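Local coordinates for protein putative rhamnosidase (Streptomyces avermitilis, PDB 3W5M) that hydrolyses terminal alpha-L-rhamnose residues from citrus flavonoids and gum arabic, and also carries a calcium-dependent module that binds L-rhamnose, at residues G327-H332 and P397-Q402; P859-T864 and D868-L873. One frame throughout, in Å; residues are numbered along the deposited sequence.

Both interactions are buried, apolar and built around a leucine, yet they join different kinds of element in different domains. Interaction 1 bridges the two sheets of a beta-sandwich, where G327-H332 and P397-Q402 touch at two points, with the CA atoms farther apart at Y329-L399 than at G327-P397. Interaction 2 packs consecutive antiparallel helices, P859-T864 and D868-L873, in the catalytic domain, with one leucine set among several partners. Polar groups are satisfied differently: a tyrosine hydroxyl bonds to the facing sheet in interaction 1, threonine hydroxyls bond near the turn in interaction 2. They lie on opposite sides of the chain's centre, nearest atoms about 37 Å apart, and do not touch.

Interaction 1. Residues G327-H332 and P397-Q402; sequences GLYEAH and PALLAQ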
ATOM      1  N   GLY A 327       8.402  -2.490  13.220  1.00 16.64           N
ATOM      2  CA  GLY A 327       7.897  -1.111  13.372  1.00 16.34           C
ATOM      3  C   GLY A 327       8.323  -0.309  12.153  1.00 16.84           C
ATOM      4  O   GLY A 327       8.312  -0.832  11.032  1.00 16.90           O
ATOM      5  N   LEU A 328       8.738   0.944  12.357  1.00 16.03           N
ATOM      6  CA  LEU A 328       9.228   1.759  11.257  1.00 15.20           C
ATOM      7  C   LEU A 328      10.422   2.520  11.818  1.00 15.04           C
ATOM      8  O   LEU A 328      10.475   2.746  13.018  1.00 14.69           O
ATOM      9  CB  LEU A 328       8.188   2.819  10.808  1.00 15.96           C
ATOM     10  CG  LEU A 328       6.784   2.348  10.402  1.00 16.80           C
ATOM     11  CD1 LEU A 328       5.917   3.594  10.216  1.00 20.23           C
ATOM     12  CD2 LEU A 328       6.838   1.545   9.120  1.00 17.36           C
ATOM     13  N   TYR A 329      11.332   2.925  10.936  1.00 15.27           N
ATOM     14  CA  TYR A 329      12.508   3.673  11.387  1.00 15.51           C
ATOM     15  C   TYR A 329      12.892   4.714  10.334  1.00 14.84           C
ATOM     16  O   TYR A 329      12.527   4.610   9.139  1.00 15.53           O
ATOM     17  CB  TYR A 329      13.698   2.741  11.682  1.00 15.37           C
ATOM     18  CG  TYR A 329      14.337   2.206  10.437  1.00 16.40           C
ATOM     19  CD1 TYR A 329      13.749   1.129   9.725  1.00 16.13           C
ATOM     20  CD2 TYR A 329      15.477   2.790   9.917  1.00 16.80           C
ATOM     21  CE1 TYR A 329      14.297   0.668   8.550  1.00 17.51           C
ATOM     22  CE2 TYR A 329      16.033   2.328   8.725  1.00 17.75           C
ATOM     23  CZ  TYR A 329      15.438   1.262   8.054  1.00 17.79           C
ATOM     24  OH  TYR A 329      15.977   0.795   6.882  1.00 18.48           O
ATOM     25  N   GLU A 330      13.672   5.688  10.787  1.00 16.18           N
ATOM     26  CA  GLU A 330      14.372   6.608   9.899  1.00 16.72           C
ATOM     27  C   GLU A 330      15.706   6.827  10.570  1.00 16.76           C
ATOM     28  O   GLU A 330      15.731   7.183  11.741  1.00 18.12           O
ATOM     29  CB  GLU A 330      13.654   7.941   9.830  1.00 18.77           C
ATOM     30  CG  GLU A 330      14.257   8.891   8.818  1.00 21.65           C
ATOM     31  CD  GLU A 330      13.525  10.230   8.848  1.00 25.20           C
ATOM     32  OE1 GLU A 330      13.880  11.099   9.675  1.00 26.72           O
ATOM     33  OE2 GLU A 330      12.573  10.373   8.066  1.00 24.23           O
ATOM     34  N   ALA A 331      16.785   6.582   9.836  1.00 16.47           N
ATOM     35  CA  ALA A 331      18.114   6.644  10.382  1.00 16.86           C
ATOM     36  C   ALA A 331      18.797   7.916   9.943  1.00 18.37           C
ATOM     37  O   ALA A 331      18.529   8.450   8.851  1.00 19.05           O
ATOM     38  CB  ALA A 331      18.936   5.447   9.933  1.00 16.73           C
ATOM     39  N   HIS A 332      19.722   8.339  10.786  1.00 19.42           N
ATOM     40  CA  HIS A 332      20.518   9.548  10.615  1.00 22.04           C
ATOM     41  C   HIS A 332      21.962   9.229  10.976  1.00 22.22           C
ATOM     42  O   HIS A 332      22.224   8.436  11.892  1.00 22.94           O
ATOM     43  CB  HIS A 332      19.994  10.628  11.572  1.00 22.15           C
ATOM     44  CG  HIS A 332      18.654  11.162  11.170  1.00 25.31           C
ATOM     45  ND1 HIS A 332      17.479  10.455  11.359  1.00 26.39           N
ATOM     46  CD2 HIS A 332      18.309  12.306  10.533  1.00 23.93           C
ATOM     47  CE1 HIS A 332      16.470  11.146  10.861  1.00 27.94           C
ATOM     48  NE2 HIS A 332      16.948  12.270  10.348  1.00 29.95           N
ATOM     49  N   PRO A 397       8.003  -1.230  19.361  1.00 23.02           N
ATOM     50  CA  PRO A 397       8.886  -1.368  18.208  1.00 21.63           C
ATOM     51  C   PRO A 397      10.368  -1.579  18.529  1.00 20.11           C
ATOM     52  O   PRO A 397      10.877  -1.181  19.599  1.00 20.75           O
ATOM     53  CB  PRO A 397       8.649  -0.060  17.421  1.00 22.30           C
ATOM     54  CG  PRO A 397       8.178   0.901  18.433  1.00 22.03           C
ATOM     55  CD  PRO A 397       7.420   0.114  19.467  1.00 23.00           C
ATOM     56  N   ALA A 398      11.054  -2.202  17.585  1.00 17.97           N
ATOM     57  CA  ALA A 398      12.451  -2.524  17.728  1.00 18.85           C
ATOM     58  C   ALA A 398      13.243  -2.207  16.466  1.00 17.64           C
ATOM     59  O   ALA A 398      12.711  -2.262  15.367  1.00 17.53           O
ATOM     60  CB  ALA A 398      12.613  -4.009  18.124  1.00 17.99           C
ATOM     61  N   LEU A 399      14.515  -1.874  16.659  1.00 17.06           N
ATOM     62  CA  LEU A 399      15.467  -1.504  15.596  1.00 16.80           C
ATOM     63  C   LEU A 399      16.592  -2.535  15.476  1.00 16.77           C
ATOM     64  O   LEU A 399      17.125  -3.004  16.485  1.00 17.96           O
ATOM     65  CB  LEU A 399      16.095  -0.131  15.926  1.00 17.86           C
ATOM     66  CG  LEU A 399      17.174   0.369  14.967  1.00 19.48           C
ATOM     67  CD1 LEU A 399      16.634   0.776  13.601  1.00 20.38           C
ATOM     68  CD2 LEU A 399      17.976   1.515  15.602  1.00 22.04           C
ATOM     69  N   LEU A 400      17.007  -2.820  14.244  1.00 16.66           N
ATOM     70  CA  LEU A 400      18.217  -3.590  13.985  1.00 17.84           C
ATOM     71  C   LEU A 400      19.078  -2.784  13.015  1.00 18.93           C
ATOM     72  O   LEU A 400      18.625  -2.386  11.934  1.00 18.80           O
ATOM     73  CB  LEU A 400      17.865  -4.970  13.396  1.00 17.57           C
ATOM     74  CG  LEU A 400      19.016  -5.968  13.242  1.00 18.20           C
ATOM     75  CD1 LEU A 400      19.412  -6.484  14.625  1.00 19.91           C
ATOM     76  CD2 LEU A 400      18.601  -7.119  12.350  1.00 19.98           C
ATOM     77  N   ALA A 401      20.312  -2.468  13.413  1.00 18.62           N
ATOM     78  CA  ALA A 401      21.167  -1.652  12.519  1.00 19.48           C
ATOM     79  C   ALA A 401      22.623  -2.116  12.558  1.00 17.42           C
ATOM     80  O   ALA A 401      23.143  -2.430  13.633  1.00 18.83           O
ATOM     81  CB  ALA A 401      21.070  -0.177  12.897  1.00 18.25           C
ATOM     82  N   GLN A 402      23.244  -2.170  11.396  1.00 17.72           N
ATOM     83  CA  GLN A 402      24.660  -2.598  11.257  1.00 17.66           C
ATOM     84  C   GLN A 402      25.366  -1.720  10.241  1.00 16.40           C
ATOM     85  O   GLN A 402      25.044  -1.741   9.071  1.00 15.50           O
ATOM     86  CB  GLN A 402      24.719  -4.040  10.779  1.00 18.71           C
ATOM     87  CG  GLN A 402      26.108  -4.667  10.660  1.00 19.65           C
ATOM     88  CD  GLN A 402      26.003  -6.195  10.756  1.00 20.93           C
ATOM     89  OE1 GLN A 402      25.439  -6.717  11.725  1.00 20.10           O
ATOM     90  NE2 GLN A 402      26.551  -6.906   9.770  1.00 22.01           N
TER
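Y329 and L399 meet across the interface between two facing beta-sheets, and the tyrosine illustrates how one side chain can link such sheets. Its CB meets CD1 of L399 at 4.0 Å, and the next atom, Y329 CG, is still 4.2 Å from that same methyl. Of the ring atoms, Y329 CD2 stays close to L399 CD1, at 4.3 Å, before the ring leads away toward its OH; the two side chains cross at about a right angle, the methyl lying oblique to the ring. With CG set between the backbone N and the carbonyl carbon (chi1 74°), the side chain also touches A323 of strand 316-326, and its OH ends in hydrogen bonds to Q357 and to the hydroxyl of Y359, both on strand 353-360. The polar tip of a buried tyrosine is thereby satisfied within the opposing sheet. The CA-CB bond of L399 is not aimed at G327-H332, but CG anti to the backbone N (chi1 176°) brings the end nearer and sets CD1 on Y329; L399 also meets A374 and V376 on strand 368-377. At the other end, the CA of G327 lies 4.3 Å from P397 CB. The backbones are close here, 4.9 Å between the CA atoms of G327 and P397, but 7.3 Å between those of Y329 and L399. Such packing of side chains from facing sheets is typical of a beta-sandwich core.

Interaction 2. Residues P859-T864 and D868-L873; sequences PVLTDT and DVAYRL
A helical hairpin, helix 854-863 turning back into helix 867-875, is closed here by L861, which reaches across to V869, A870 and L873. The short segments run nearly antiparallel, at 154°, with their axes 8.6 Å apart at closest approach. L861 CB faces A870 CB at 4.2 Å, the small alanine allowing the backbones to draw near. With L861 CG anti to the carbonyl carbon (chi1 -74°) and the chain extended on to CD1 (chi2 172°), that methyl is carried to both V869 and L873. L861 CD1 lies 3.7 Å from L873 CD1, while V869 CG1 sits 3.9 Å from both CD1 and CD2 of L861, against the fork of the leucine. L861 crosses both V869 and L873 at about a right angle. L836 of helix 829-842 also touches L861, and W925 of helix 923-929 packs on A870. Polar bonds secure the backbone near the turn. T864 OG1 donates to V860 O at 2.8 Å, and T864 N donates to the same oxygen from the opposite face of its carbonyl plane. T862 OG1 is hydrogen-bonded to T867 and W925. The pairing is consistent with the (alpha/alpha)6-barrel of the six-hairpin glycosidase domain, in which antiparallel helices pack in this way.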
ATOM      1  N   PRO A 859     -13.464  -5.953 -22.815  1.00 27.96           N
ATOM      2  CA  PRO A 859     -12.771  -7.000 -23.611  1.00 27.30           C
ATOM      3  C   PRO A 859     -13.715  -8.067 -24.245  1.00 30.39           C
ATOM      4  O   PRO A 859     -13.578  -8.379 -25.436  1.00 30.17           O
ATOM      5  CB  PRO A 859     -11.828  -7.645 -22.584  1.00 28.86           C
ATOM      6  CG  PRO A 859     -11.515  -6.520 -21.652  1.00 29.09           C
ATOM      7  CD  PRO A 859     -12.848  -5.809 -21.479  1.00 27.97           C
ATOM      8  N   VAL A 860     -14.655  -8.596 -23.469  1.00 29.93           N
ATOM      9  CA  VAL A 860     -15.654  -9.556 -23.986  1.00 31.04           C
ATOM     10  C   VAL A 860     -16.490  -8.944 -25.116  1.00 32.29           C
ATOM     11  O   VAL A 860     -16.701  -9.581 -26.162  1.00 32.92           O
ATOM     12  CB  VAL A 860     -16.530 -10.100 -22.857  1.00 29.74           C
ATOM     13  CG1 VAL A 860     -17.838 -10.668 -23.378  1.00 28.87           C
ATOM     14  CG2 VAL A 860     -15.770 -11.151 -22.067  1.00 30.54           C
ATOM     15  N   LEU A 861     -16.941  -7.707 -24.919  1.00 31.93           N
ATOM     16  CA  LEU A 861     -17.674  -6.978 -25.955  1.00 32.19           C
ATOM     17  C   LEU A 861     -16.860  -6.883 -27.257  1.00 32.04           C
ATOM     18  O   LEU A 861     -17.395  -7.104 -28.331  1.00 30.02           O
ATOM     19  CB  LEU A 861     -18.123  -5.587 -25.466  1.00 30.70           C
ATOM     20  CG  LEU A 861     -19.283  -5.524 -24.471  1.00 31.50           C
ATOM     21  CD1 LEU A 861     -19.438  -4.095 -23.963  1.00 31.13           C
ATOM     22  CD2 LEU A 861     -20.587  -5.989 -25.116  1.00 31.64           C
ATOM     23  N   THR A 862     -15.569  -6.584 -27.145  1.00 29.42           N
ATOM     24  CA  THR A 862     -14.704  -6.490 -28.310  1.00 31.56           C
ATOM     25  C   THR A 862     -14.452  -7.864 -28.930  1.00 31.77           C
ATOM     26  O   THR A 862     -14.410  -7.985 -30.161  1.00 32.84           O
ATOM     27  CB  THR A 862     -13.354  -5.821 -27.983  1.00 30.22           C
ATOM     28  OG1 THR A 862     -13.511  -4.396 -27.969  1.00 33.44           O
ATOM     29  CG2 THR A 862     -12.304  -6.161 -29.051  1.00 29.75           C
ATOM     30  N   ASP A 863     -14.297  -8.883 -28.090  1.00 32.48           N
ATOM     31  CA  ASP A 863     -13.990 -10.236 -28.578  1.00 36.84           C
ATOM     32  C   ASP A 863     -15.117 -10.785 -29.420  1.00 39.39           C
ATOM     33  O   ASP A 863     -14.887 -11.556 -30.341  1.00 39.29           O
ATOM     34  CB  ASP A 863     -13.799 -11.219 -27.432  1.00 40.92           C
ATOM     35  CG  ASP A 863     -12.467 -11.079 -26.735  1.00 48.82           C
ATOM     36  OD1 ASP A 863     -11.529 -10.428 -27.263  1.00 51.10           O
ATOM     37  OD2 ASP A 863     -12.369 -11.645 -25.625  1.00 55.10           O
ATOM     38  N   THR A 864     -16.341 -10.411 -29.068  1.00 36.97           N
ATOM     39  CA  THR A 864     -17.529 -10.970 -29.698  1.00 37.47           C
ATOM     40  C   THR A 864     -18.056 -10.055 -30.812  1.00 35.93           C
ATOM     41  O   THR A 864     -19.169 -10.246 -31.295  1.00 38.13           O
ATOM     42  CB  THR A 864     -18.627 -11.243 -28.648  1.00 38.92           C
ATOM     43  OG1 THR A 864     -18.846 -10.062 -27.856  1.00 36.93           O
ATOM     44  CG2 THR A 864     -18.232 -12.388 -27.728  1.00 37.28           C
ATOM     45  N   ASP A 868     -18.154  -1.309 -30.981  1.00 39.21           N
ATOM     46  CA  ASP A 868     -19.026  -0.128 -31.014  1.00 39.14           C
ATOM     47  C   ASP A 868     -19.820   0.072 -29.710  1.00 37.07           C
ATOM     48  O   ASP A 868     -19.940   1.201 -29.233  1.00 37.15           O
ATOM     49  CB  ASP A 868     -19.957  -0.161 -32.238  1.00 42.80           C
ATOM     50  CG  ASP A 868     -20.878  -1.377 -32.251  1.00 45.61           C
ATOM     51  OD1 ASP A 868     -20.647  -2.338 -31.486  1.00 45.51           O
ATOM     52  OD2 ASP A 868     -21.843  -1.364 -33.036  1.00 52.00           O
ATOM     53  N   VAL A 869     -20.333  -1.026 -29.157  1.00 33.41           N
ATOM     54  CA  VAL A 869     -21.007  -1.068 -27.859  1.00 34.89           C
ATOM     55  C   VAL A 869     -20.029  -0.777 -26.712  1.00 34.41           C
ATOM     56  O   VAL A 869     -20.384  -0.134 -25.722  1.00 32.14           O
ATOM     57  CB  VAL A 869     -21.653  -2.441 -27.627  1.00 33.28           C
ATOM     58  CG1 VAL A 869     -22.209  -2.583 -26.214  1.00 34.10           C
ATOM     59  CG2 VAL A 869     -22.763  -2.682 -28.647  1.00 37.41           C
ATOM     60  N   ALA A 870     -18.801  -1.266 -26.845  1.00 33.53           N
ATOM     61  CA  ALA A 870     -17.782  -1.000 -25.829  1.00 31.10           C
ATOM     62  C   ALA A 870     -17.535   0.491 -25.765  1.00 30.90           C
ATOM     63  O   ALA A 870     -17.490   1.056 -24.666  1.00 34.04           O
ATOM     64  CB  ALA A 870     -16.496  -1.757 -26.135  1.00 31.24           C
ATOM     65  N   TYR A 871     -17.413   1.134 -26.925  1.00 28.63           N
ATOM     66  CA  TYR A 871     -17.205   2.573 -26.969  1.00 32.92           C
ATOM     67  C   TYR A 871     -18.382   3.324 -26.361  1.00 35.18           C
ATOM     68  O   TYR A 871     -18.186   4.351 -25.721  1.00 36.04           O
ATOM     69  CB  TYR A 871     -16.938   3.049 -28.386  1.00 30.95           C
ATOM     70  CG  TYR A 871     -15.465   3.063 -28.761  1.00 32.16           C
ATOM     71  CD1 TYR A 871     -14.611   4.066 -28.276  1.00 31.12           C
ATOM     72  CD2 TYR A 871     -14.924   2.081 -29.611  1.00 32.72           C
ATOM     73  CE1 TYR A 871     -13.274   4.087 -28.620  1.00 29.84           C
ATOM     74  CE2 TYR A 871     -13.583   2.099 -29.965  1.00 32.14           C
ATOM     75  CZ  TYR A 871     -12.767   3.105 -29.463  1.00 30.94           C
ATOM     76  OH  TYR A 871     -11.454   3.156 -29.808  1.00 32.98           O
ATOM     77  N   ARG A 872     -19.590   2.801 -26.555  1.00 39.65           N
ATOM     78  CA  ARG A 872     -20.795   3.455 -26.047  1.00 42.80           C
ATOM     79  C   ARG A 872     -20.730   3.527 -24.522  1.00 40.25           C
ATOM     80  O   ARG A 872     -20.941   4.594 -23.926  1.00 37.79           O
ATOM     81  CB  ARG A 872     -22.057   2.713 -26.509  1.00 47.15           C
ATOM     82  CG  ARG A 872     -23.365   3.451 -26.240  1.00 52.23           C
ATOM     83  CD  ARG A 872     -23.628   4.586 -27.232  1.00 57.10           C
ATOM     84  NE  ARG A 872     -25.020   5.044 -27.167  1.00 59.22           N
ATOM     85  CZ  ARG A 872     -26.019   4.539 -27.895  1.00 61.66           C
ATOM     86  NH1 ARG A 872     -25.803   3.557 -28.762  1.00 61.11           N
ATOM     87  NH2 ARG A 872     -27.246   5.021 -27.758  1.00 62.97           N
ATOM     88  N   LEU A 873     -20.416   2.389 -23.914  1.00 36.11           N
ATOM     89  CA  LEU A 873     -20.169   2.311 -22.481  1.00 35.18           C
ATOM     90  C   LEU A 873     -19.014   3.198 -22.045  1.00 35.02           C
ATOM     91  O   LEU A 873     -19.104   3.871 -21.016  1.00 34.60           O
ATOM     92  CB  LEU A 873     -19.909   0.872 -22.047  1.00 34.73           C
ATOM     93  CG  LEU A 873     -21.082  -0.075 -22.249  1.00 33.74           C
ATOM     94  CD1 LEU A 873     -20.705  -1.425 -21.708  1.00 34.35           C
ATOM     95  CD2 LEU A 873     -22.320   0.464 -21.546  1.00 36.19           C
TER